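Local coordinates for protein adenosine deaminase 1 (Arthrobacter aurescens, PDB 3RYS) that probably catalyses the zinc-dependent hydrolytic deamination of adenine to hypoxanthine and ammonium, a step in purine salvage, at residues A141-L155 and D171-L185. Numbering follows the deposited sequence.
Sequences AFLRDMSEDSALEVL and DSAEVGNPPSKFERL. With ADE (adenine), chain D.
R144 holds CG between its backbone N and carbonyl carbon (chi1 65°) and bends at chi3 (-45°), which turns its guanidinium onto N177 O. The guanidinium turns its NE and NH2 side to that one oxygen, with NH2 to N177 O at 2.8 Å; both bonds are bent (N-H...O 133°). E174 CG lies over one guanidinium face, 3.5 Å from R144 NH1. NH1 also donates a hydrogen bond to H199 O, and a water links it to S172 O. Cut back to alanine, this position would probably leave N177 O and H199 O without the donors R144 gives them. The backbones pair as parallel strands of the TIM barrel: D171 N donates to F142 O, and R144 N to D171 O at 2.9 Å. The extended K181 chain brings NZ to R144 O (2.9 Å). F182 packs its CZ against R144 CA. Farther out, E148 OE1 takes NE and NH2 of R184 in a salt bridge, NE at 2.9 Å. E148 OE2 accepts from L185 N at the start of helix 183-191. L185 sits as a knob among E148, A151, L152 and L155. S172 N donates to adenine N3 (2.9 Å). The buried R144 charge is met mainly by carbonyl oxygens and a water, which probably fixes the loop after pocket residues D171 and S172 beside zinc ligand H199.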
ATOM      1  N   ALA A 141      -7.608  -5.022   4.642  1.00 11.66           N
ATOM      2  CA  ALA A 141      -6.775  -4.619   5.770  1.00 12.54           C
ATOM      3  C   ALA A 141      -7.627  -4.256   6.983  1.00 11.81           C
ATOM      4  O   ALA A 141      -8.705  -3.674   6.852  1.00  8.30           O
ATOM      5  CB  ALA A 141      -5.872  -3.462   5.386  1.00 11.49           C
ATOM      6  N   PHE A 142      -7.125  -4.600   8.165  1.00 13.50           N
ATOM      7  CA  PHE A 142      -7.870  -4.403   9.400  1.00 11.36           C
ATOM      8  C   PHE A 142      -7.278  -3.291  10.261  1.00  9.77           C
ATOM      9  O   PHE A 142      -6.065  -3.127  10.329  1.00 11.36           O
ATOM     10  CB  PHE A 142      -7.970  -5.728  10.159  1.00 12.47           C
ATOM     11  CG  PHE A 142      -8.769  -6.776   9.426  1.00 16.19           C
ATOM     12  CD1 PHE A 142     -10.116  -6.957   9.695  1.00 15.31           C
ATOM     13  CD2 PHE A 142      -8.178  -7.561   8.446  1.00 16.57           C
ATOM     14  CE1 PHE A 142     -10.856  -7.910   9.013  1.00 15.32           C
ATOM     15  CE2 PHE A 142      -8.918  -8.513   7.758  1.00 15.58           C
ATOM     16  CZ  PHE A 142     -10.257  -8.685   8.044  1.00 15.39           C
ATOM     17  N   LEU A 143      -8.144  -2.514  10.901  1.00  9.76           N
ATOM     18  CA  LEU A 143      -7.708  -1.376  11.706  1.00 12.69           C
ATOM     19  C   LEU A 143      -7.203  -1.832  13.068  1.00 14.08           C
ATOM     20  O   LEU A 143      -7.986  -2.220  13.934  1.00 16.23           O
ATOM     21  CB  LEU A 143      -8.850  -0.375  11.873  1.00 11.54           C
ATOM     22  CG  LEU A 143      -9.538  -0.001  10.556  1.00 15.35           C
ATOM     23  CD1 LEU A 143     -10.667   0.998  10.787  1.00 12.79           C
ATOM     24  CD2 LEU A 143      -8.529   0.545   9.555  1.00 12.55           C
ATOM     25  N   ARG A 144      -5.892  -1.771  13.257  1.00 12.52           N
ATOM     26  CA  ARG A 144      -5.266  -2.323  14.453  1.00 13.50           C
ATOM     27  C   ARG A 144      -5.686  -1.618  15.740  1.00 14.52           C
ATOM     28  O   ARG A 144      -5.485  -2.151  16.828  1.00 15.57           O
ATOM     29  CB  ARG A 144      -3.742  -2.313  14.314  1.00 13.58           C
ATOM     30  CG  ARG A 144      -3.130  -0.925  14.236  1.00 13.51           C
ATOM     31  CD  ARG A 144      -1.717  -0.999  13.699  1.00 13.91           C
ATOM     32  NE  ARG A 144      -0.965  -2.075  14.339  1.00 16.18           N
ATOM     33  CZ  ARG A 144       0.155  -2.597  13.852  1.00 14.98           C
ATOM     34  NH1 ARG A 144       0.658  -2.148  12.712  1.00 13.62           N
ATOM     35  NH2 ARG A 144       0.769  -3.576  14.501  1.00 13.81           N
ATOM     36  N   ASP A 145      -6.265  -0.425  15.620  1.00 16.19           N
ATOM     37  CA  ASP A 145      -6.748   0.303  16.800  1.00 16.08           C
ATOM     38  C   ASP A 145      -8.234   0.070  17.064  1.00 14.27           C
ATOM     39  O   ASP A 145      -8.883   0.841  17.763  1.00 15.14           O
ATOM     40  CB  ASP A 145      -6.435   1.804  16.719  1.00 13.17           C
ATOM     41  CG  ASP A 145      -6.833   2.421  15.386  1.00 15.39           C
ATOM     42  OD1 ASP A 145      -7.525   1.755  14.585  1.00 13.81           O
ATOM     43  OD2 ASP A 145      -6.449   3.584  15.143  1.00 15.57           O
ATOM     44  N   MET A 146      -8.765  -0.995  16.480  1.00 15.11           N
ATOM     45  CA  MET A 146     -10.070  -1.507  16.860  1.00 16.59           C
ATOM     46  C   MET A 146      -9.862  -2.922  17.372  1.00 16.45           C
ATOM     47  O   MET A 146      -8.782  -3.491  17.207  1.00 15.00           O
ATOM     48  CB  MET A 146     -11.036  -1.507  15.680  1.00 16.41           C
ATOM     49  CG  MET A 146     -11.439  -0.126  15.203  1.00 15.26           C
ATOM     50  SD  MET A 146     -12.844  -0.225  14.079  1.00 17.93           S
ATOM     51  CE  MET A 146     -12.891   1.451  13.458  1.00 19.14           C
ATOM     52  N   SER A 147     -10.887  -3.493  17.993  1.00 14.47           N
ATOM     53  CA  SER A 147     -10.728  -4.785  18.644  1.00 15.81           C
ATOM     54  C   SER A 147     -10.391  -5.879  17.636  1.00 18.72           C
ATOM     55  O   SER A 147     -10.677  -5.750  16.444  1.00 18.22           O
ATOM     56  CB  SER A 147     -11.983  -5.158  19.435  1.00 16.45           C
ATOM     57  OG  SER A 147     -13.056  -5.491  18.573  1.00 17.06           O
ATOM     58  N   GLU A 148      -9.765  -6.945  18.121  1.00 17.25           N
ATOM     59  CA  GLU A 148      -9.536  -8.125  17.303  1.00 18.33           C
ATOM     60  C   GLU A 148     -10.860  -8.828  17.032  1.00 19.33           C
ATOM     61  O   GLU A 148     -11.073  -9.380  15.955  1.00 20.88           O
ATOM     62  CB  GLU A 148      -8.578  -9.099  17.992  1.00 15.44           C
ATOM     63  CG  GLU A 148      -8.545 -10.461  17.315  1.00 16.55           C
ATOM     64  CD  GLU A 148      -7.496 -11.392  17.888  1.00 21.57           C
ATOM     65  OE1 GLU A 148      -7.403 -11.494  19.126  1.00 28.20           O
ATOM     66  OE2 GLU A 148      -6.771 -12.035  17.100  1.00 19.84           O
ATOM     67  N   ASP A 149     -11.750  -8.805  18.016  1.00 18.07           N
ATOM     68  CA  ASP A 149     -13.006  -9.534  17.904  1.00 22.37           C
ATOM     69  C   ASP A 149     -13.871  -8.996  16.770  1.00 20.61           C
ATOM     70  O   ASP A 149     -14.510  -9.767  16.049  1.00 18.57           O
ATOM     71  CB  ASP A 149     -13.766  -9.524  19.235  1.00 23.34           C
ATOM     72  CG  ASP A 149     -13.130 -10.435  20.276  1.00 27.72           C
ATOM     73  OD1 ASP A 149     -12.509 -11.450  19.887  1.00 27.29           O
ATOM     74  OD2 ASP A 149     -13.255 -10.139  21.485  1.00 33.60           O
ATOM     75  N   SER A 150     -13.882  -7.676  16.608  1.00 15.93           N
ATOM     76  CA  SER A 150     -14.631  -7.067  15.518  1.00 16.76           C
ATOM     77  C   SER A 150     -13.964  -7.347  14.176  1.00 18.30           C
ATOM     78  O   SER A 150     -14.642  -7.481  13.159  1.00 18.08           O
ATOM     79  CB  SER A 150     -14.786  -5.565  15.732  1.00 17.04           C
ATOM     80  OG  SER A 150     -13.524  -4.950  15.898  1.00 28.99           O
ATOM     81  N   ALA A 151     -12.638  -7.440  14.177  1.00 18.05           N
ATOM     82  CA  ALA A 151     -11.902  -7.797  12.969  1.00 17.69           C
ATOM     83  C   ALA A 151     -12.235  -9.229  12.563  1.00 19.82           C
ATOM     84  O   ALA A 151     -12.381  -9.537  11.377  1.00 18.03           O
ATOM     85  CB  ALA A 151     -10.408  -7.638  13.183  1.00 14.49           C
ATOM     86  N   LEU A 152     -12.363 -10.100  13.561  1.00 19.34           N
ATOM     87  CA  LEU A 152     -12.703 -11.499  13.315  1.00 20.63           C
ATOM     88  C   LEU A 152     -14.120 -11.639  12.777  1.00 19.37           C
ATOM     89  O   LEU A 152     -14.385 -12.478  11.915  1.00 19.68           O
ATOM     90  CB  LEU A 152     -12.521 -12.342  14.580  1.00 17.77           C
ATOM     91  CG  LEU A 152     -11.081 -12.777  14.870  1.00 21.55           C
ATOM     92  CD1 LEU A 152     -10.891 -13.162  16.337  1.00 19.45           C
ATOM     93  CD2 LEU A 152     -10.673 -13.914  13.944  1.00 21.19           C
ATOM     94  N   GLU A 153     -15.029 -10.810  13.279  1.00 17.22           N
ATOM     95  CA  GLU A 153     -16.407 -10.859  12.811  1.00 18.34           C
ATOM     96  C   GLU A 153     -16.532 -10.362  11.379  1.00 18.56           C
ATOM     97  O   GLU A 153     -17.273 -10.938  10.587  1.00 23.59           O
ATOM     98  CB  GLU A 153     -17.336 -10.081  13.739  1.00 21.17           C
ATOM     99  CG  GLU A 153     -17.787 -10.883  14.947  1.00 20.39           C
ATOM    100  CD  GLU A 153     -18.800 -10.143  15.798  1.00 22.91           C
ATOM    101  OE1 GLU A 153     -19.247  -9.048  15.392  1.00 23.82           O
ATOM    102  OE2 GLU A 153     -19.151 -10.661  16.879  1.00 26.08           O
ATOM    103  N   VAL A 154     -15.804  -9.299  11.047  1.00 17.76           N
ATOM    104  CA  VAL A 154     -15.791  -8.782   9.683  1.00 16.93           C
ATOM    105  C   VAL A 154     -15.179  -9.807   8.724  1.00 19.16           C
ATOM    106  O   VAL A 154     -15.714 -10.060   7.638  1.00 17.35           O
ATOM    107  CB  VAL A 154     -15.021  -7.449   9.581  1.00 17.50           C
ATOM    108  CG1 VAL A 154     -14.905  -7.008   8.125  1.00 14.08           C
ATOM    109  CG2 VAL A 154     -15.705  -6.376  10.417  1.00 13.00           C
ATOM    110  N   LEU A 155     -14.060 -10.397   9.134  1.00 18.94           N
ATOM    111  CA  LEU A 155     -13.429 -11.457   8.354  1.00 18.20           C
ATOM    112  C   LEU A 155     -14.425 -12.572   8.044  1.00 18.45           C
ATOM    113  O   LEU A 155     -14.536 -13.013   6.902  1.00 15.79           O
ATOM    114  CB  LEU A 155     -12.219 -12.025   9.097  1.00 19.03           C
ATOM    115  CG  LEU A 155     -11.527 -13.202   8.405  1.00 19.14           C
ATOM    116  CD1 LEU A 155     -11.162 -12.831   6.980  1.00 17.23           C
ATOM    117  CD2 LEU A 155     -10.296 -13.646   9.183  1.00 23.32           C
ATOM    118  N   ASP A 171      -3.257  -2.417   9.299  1.00 13.05           N
ATOM    119  CA  ASP A 171      -2.774  -1.042   9.292  1.00 15.31           C
ATOM    120  C   ASP A 171      -3.425  -0.175  10.374  1.00 16.17           C
ATOM    121  O   ASP A 171      -3.899  -0.692  11.386  1.00 13.00           O
ATOM    122  CB  ASP A 171      -2.928  -0.409   7.900  1.00 14.49           C
ATOM    123  CG  ASP A 171      -4.371  -0.364   7.428  1.00 15.64           C
ATOM    124  OD1 ASP A 171      -5.273  -0.735   8.205  1.00 12.32           O
ATOM    125  OD2 ASP A 171      -4.605   0.053   6.273  1.00 17.68           O
ATOM    126  N   SER A 172      -3.440   1.137  10.141  1.00 15.90           N
ATOM    127  CA  SER A 172      -3.880   2.124  11.128  1.00 16.24           C
ATOM    128  C   SER A 172      -2.820   2.347  12.222  1.00 17.76           C
ATOM    129  O   SER A 172      -1.685   1.877  12.095  1.00 16.81           O
ATOM    130  CB  SER A 172      -5.233   1.742  11.731  1.00 13.05           C
ATOM    131  OG  SER A 172      -5.831   2.865  12.351  1.00 12.69           O
ATOM    132  N   ALA A 173      -3.194   3.060  13.285  1.00 14.32           N
ATOM    133  CA  ALA A 173      -2.243   3.487  14.321  1.00 16.21           C
ATOM    134  C   ALA A 173      -1.410   2.344  14.916  1.00 15.71           C
ATOM    135  O   ALA A 173      -1.928   1.501  15.644  1.00 14.05           O
ATOM    136  CB  ALA A 173      -2.969   4.251  15.422  1.00 11.75           C
ATOM    137  N   GLU A 174      -0.113   2.337  14.621  1.00 15.50           N
ATOM    138  CA  GLU A 174       0.745   1.214  14.998  1.00 15.89           C
ATOM    139  C   GLU A 174       1.153   1.191  16.473  1.00 16.05           C
ATOM    140  O   GLU A 174       0.952   0.194  17.166  1.00 14.60           O
ATOM    141  CB  GLU A 174       1.996   1.160  14.119  1.00 13.75           C
ATOM    142  CG  GLU A 174       2.888  -0.034  14.443  1.00 14.97           C
ATOM    143  CD  GLU A 174       4.084  -0.155  13.516  1.00 16.47           C
ATOM    144  OE1 GLU A 174       4.360   0.802  12.761  1.00 18.75           O
ATOM    145  OE2 GLU A 174       4.752  -1.209  13.547  1.00 16.39           O
ATOM    146  N   VAL A 175       1.737   2.287  16.944  1.00 13.56           N
ATOM    147  CA  VAL A 175       2.274   2.335  18.298  1.00 12.85           C
ATOM    148  C   VAL A 175       1.219   1.996  19.349  1.00 13.81           C
ATOM    149  O   VAL A 175       0.131   2.573  19.368  1.00 14.14           O
ATOM    150  CB  VAL A 175       2.912   3.706  18.604  1.00 18.12           C
ATOM    151  CG1 VAL A 175       3.212   3.834  20.089  1.00 18.98           C
ATOM    152  CG2 VAL A 175       4.183   3.894  17.780  1.00 14.80           C
ATOM    153  N   GLY A 176       1.549   1.047  20.219  1.00 14.20           N
ATOM    154  CA  GLY A 176       0.630   0.610  21.255  1.00 15.33           C
ATOM    155  C   GLY A 176      -0.379  -0.417  20.769  1.00 14.81           C
ATOM    156  O   GLY A 176      -1.248  -0.852  21.528  1.00 14.60           O
ATOM    157  N   ASN A 177      -0.265  -0.802  19.502  1.00 12.61           N
ATOM    158  CA  ASN A 177      -1.152  -1.798  18.917  1.00 13.95           C
ATOM    159  C   ASN A 177      -0.369  -2.919  18.231  1.00 16.20           C
ATOM    160  O   ASN A 177      -0.378  -3.035  17.005  1.00 15.19           O
ATOM    161  CB  ASN A 177      -2.108  -1.136  17.925  1.00 15.32           C
ATOM    162  CG  ASN A 177      -3.085  -0.185  18.599  1.00 18.53           C
ATOM    163  OD1 ASN A 177      -3.843  -0.576  19.491  1.00 19.12           O
ATOM    164  ND2 ASN A 177      -3.080   1.072  18.166  1.00 17.15           N
ATOM    165  N   PRO A 178       0.298  -3.763  19.033  1.00 16.37           N
ATOM    166  CA  PRO A 178       1.232  -4.781  18.544  1.00 17.04           C
ATOM    167  C   PRO A 178       0.545  -5.799  17.647  1.00 18.80           C
ATOM    168  O   PRO A 178      -0.655  -6.045  17.797  1.00 16.81           O
ATOM    169  CB  PRO A 178       1.709  -5.479  19.828  1.00 16.19           C
ATOM    170  CG  PRO A 178       1.277  -4.611  20.949  1.00 15.59           C
ATOM    171  CD  PRO A 178       0.059  -3.891  20.479  1.00 14.93           C
ATOM    172  N   PRO A 179       1.310  -6.396  16.724  1.00 18.04           N
ATOM    173  CA  PRO A 179       0.812  -7.435  15.820  1.00 15.55           C
ATOM    174  C   PRO A 179       0.147  -8.567  16.596  1.00 18.62           C
ATOM    175  O   PRO A 179      -0.890  -9.075  16.168  1.00 18.52           O
ATOM    176  CB  PRO A 179       2.087  -7.935  15.140  1.00 19.97           C
ATOM    177  CG  PRO A 179       3.011  -6.764  15.176  1.00 16.70           C
ATOM    178  CD  PRO A 179       2.730  -6.083  16.482  1.00 16.19           C
ATOM    179  N   SER A 180       0.741  -8.940  17.727  1.00 17.31           N
ATOM    180  CA  SER A 180       0.237 -10.024  18.567  1.00 17.86           C
ATOM    181  C   SER A 180      -1.247  -9.886  18.887  1.00 18.30           C
ATOM    182  O   SER A 180      -1.940 -10.879  19.109  1.00 19.28           O
ATOM    183  CB  SER A 180       1.029 -10.091  19.878  1.00 20.40           C
ATOM    184  OG  SER A 180       0.723  -8.987  20.717  1.00 18.64           O
ATOM    185  N   LYS A 181      -1.726  -8.648  18.921  1.00 18.72           N
ATOM    186  CA  LYS A 181      -3.122  -8.371  19.228  1.00 15.73           C
ATOM    187  C   LYS A 181      -4.079  -9.094  18.272  1.00 19.00           C
ATOM    188  O   LYS A 181      -5.226  -9.367  18.624  1.00 19.70           O
ATOM    189  CB  LYS A 181      -3.366  -6.863  19.202  1.00 13.81           C
ATOM    190  CG  LYS A 181      -4.764  -6.441  19.597  1.00 14.78           C
ATOM    191  CD  LYS A 181      -4.899  -4.931  19.553  1.00 15.25           C
ATOM    192  CE  LYS A 181      -6.354  -4.507  19.518  1.00 15.88           C
ATOM    193  NZ  LYS A 181      -6.475  -3.032  19.411  1.00 16.61           N
ATOM    194  N   PHE A 182      -3.597  -9.421  17.074  1.00 17.74           N
ATOM    195  CA  PHE A 182      -4.439 -10.049  16.058  1.00 17.07           C
ATOM    196  C   PHE A 182      -3.989 -11.459  15.676  1.00 20.12           C
ATOM    197  O   PHE A 182      -4.232 -11.912  14.554  1.00 20.75           O
ATOM    198  CB  PHE A 182      -4.518  -9.157  14.814  1.00 18.68           C
ATOM    199  CG  PHE A 182      -5.100  -7.800  15.089  1.00 18.80           C
ATOM    200  CD1 PHE A 182      -4.302  -6.776  15.568  1.00 17.27           C
ATOM    201  CD2 PHE A 182      -6.448  -7.556  14.893  1.00 18.14           C
ATOM    202  CE1 PHE A 182      -4.834  -5.532  15.839  1.00 17.43           C
ATOM    203  CE2 PHE A 182      -6.985  -6.313  15.159  1.00 17.76           C
ATOM    204  CZ  PHE A 182      -6.176  -5.300  15.634  1.00 16.52           C
ATOM    205  N   GLU A 183      -3.348 -12.152  16.613  1.00 19.69           N
ATOM    206  CA  GLU A 183      -2.882 -13.517  16.375  1.00 22.41           C
ATOM    207  C   GLU A 183      -4.012 -14.438  15.912  1.00 23.50           C
ATOM    208  O   GLU A 183      -3.858 -15.180  14.935  1.00 23.16           O
ATOM    209  CB  GLU A 183      -2.218 -14.090  17.633  1.00 24.88           C
ATOM    210  CG  GLU A 183      -1.690 -15.514  17.458  1.00 25.95           C
ATOM    211  CD  GLU A 183      -1.034 -16.065  18.716  1.00 32.94           C
ATOM    212  OE1 GLU A 183      -1.189 -15.452  19.794  1.00 30.44           O
ATOM    213  OE2 GLU A 183      -0.364 -17.118  18.628  1.00 32.27           O
ATOM    214  N   ARG A 184      -5.137 -14.394  16.624  1.00 21.04           N
ATOM    215  CA  ARG A 184      -6.310 -15.194  16.279  1.00 23.51           C
ATOM    216  C   ARG A 184      -6.751 -14.885  14.853  1.00 24.26           C
ATOM    217  O   ARG A 184      -6.895 -15.785  14.019  1.00 22.08           O
ATOM    218  CB  ARG A 184      -7.468 -14.905  17.245  1.00 28.25           C
ATOM    219  CG  ARG A 184      -7.421 -15.649  18.585  1.00 25.68           C
ATOM    220  CD  ARG A 184      -6.153 -15.349  19.382  1.00 29.35           C
ATOM    221  NE  ARG A 184      -5.924 -13.917  19.571  1.00 26.52           N
ATOM    222  CZ  ARG A 184      -5.030 -13.413  20.417  1.00 28.93           C
ATOM    223  NH1 ARG A 184      -4.287 -14.228  21.158  1.00 33.47           N
ATOM    224  NH2 ARG A 184      -4.883 -12.100  20.531  1.00 24.91           N
ATOM    225  N   LEU A 185      -6.968 -13.600  14.588  1.00 20.93           N
ATOM    226  CA  LEU A 185      -7.345 -13.124  13.264  1.00 21.90           C
ATOM    227  C   LEU A 185      -6.498 -13.749  12.155  1.00 21.71           C
ATOM    228  O   LEU A 185      -7.034 -14.236  11.162  1.00 21.67           O
ATOM    229  CB  LEU A 185      -7.239 -11.598  13.208  1.00 20.73           C
ATOM    230  CG  LEU A 185      -7.405 -10.941  11.838  1.00 16.31           C
ATOM    231  CD1 LEU A 185      -8.819 -11.126  11.327  1.00 18.49           C
ATOM    232  CD2 LEU A 185      -7.045  -9.466  11.917  1.00 14.60           C
TER
HETATM  233  N9  ADE D 345      -3.444   3.445   6.835  1.00 18.84           N
HETATM  234  C8  ADE D 345      -3.277   3.888   5.550  1.00 21.89           C
HETATM  235  N7  ADE D 345      -2.021   4.068   5.199  1.00 20.30           N
HETATM  236  C5  ADE D 345      -1.315   3.719   6.343  1.00 22.54           C
HETATM  237  C6  ADE D 345       0.066   3.693   6.633  1.00 23.31           C
HETATM  238  N6  ADE D 345       1.005   4.042   5.747  1.00 21.81           N
HETATM  239  N1  ADE D 345       0.440   3.294   7.871  1.00 22.49           N
HETATM  240  C2  ADE D 345      -0.510   2.948   8.753  1.00 22.84           C
HETATM  241  N3  ADE D 345      -1.836   2.930   8.598  1.00 21.82           N
HETATM  242  C4  ADE D 345      -2.175   3.332   7.360  1.00 20.84           C
HETATM  243  O   HOH W   1      -0.177   0.039  10.825  1.00 15.37           O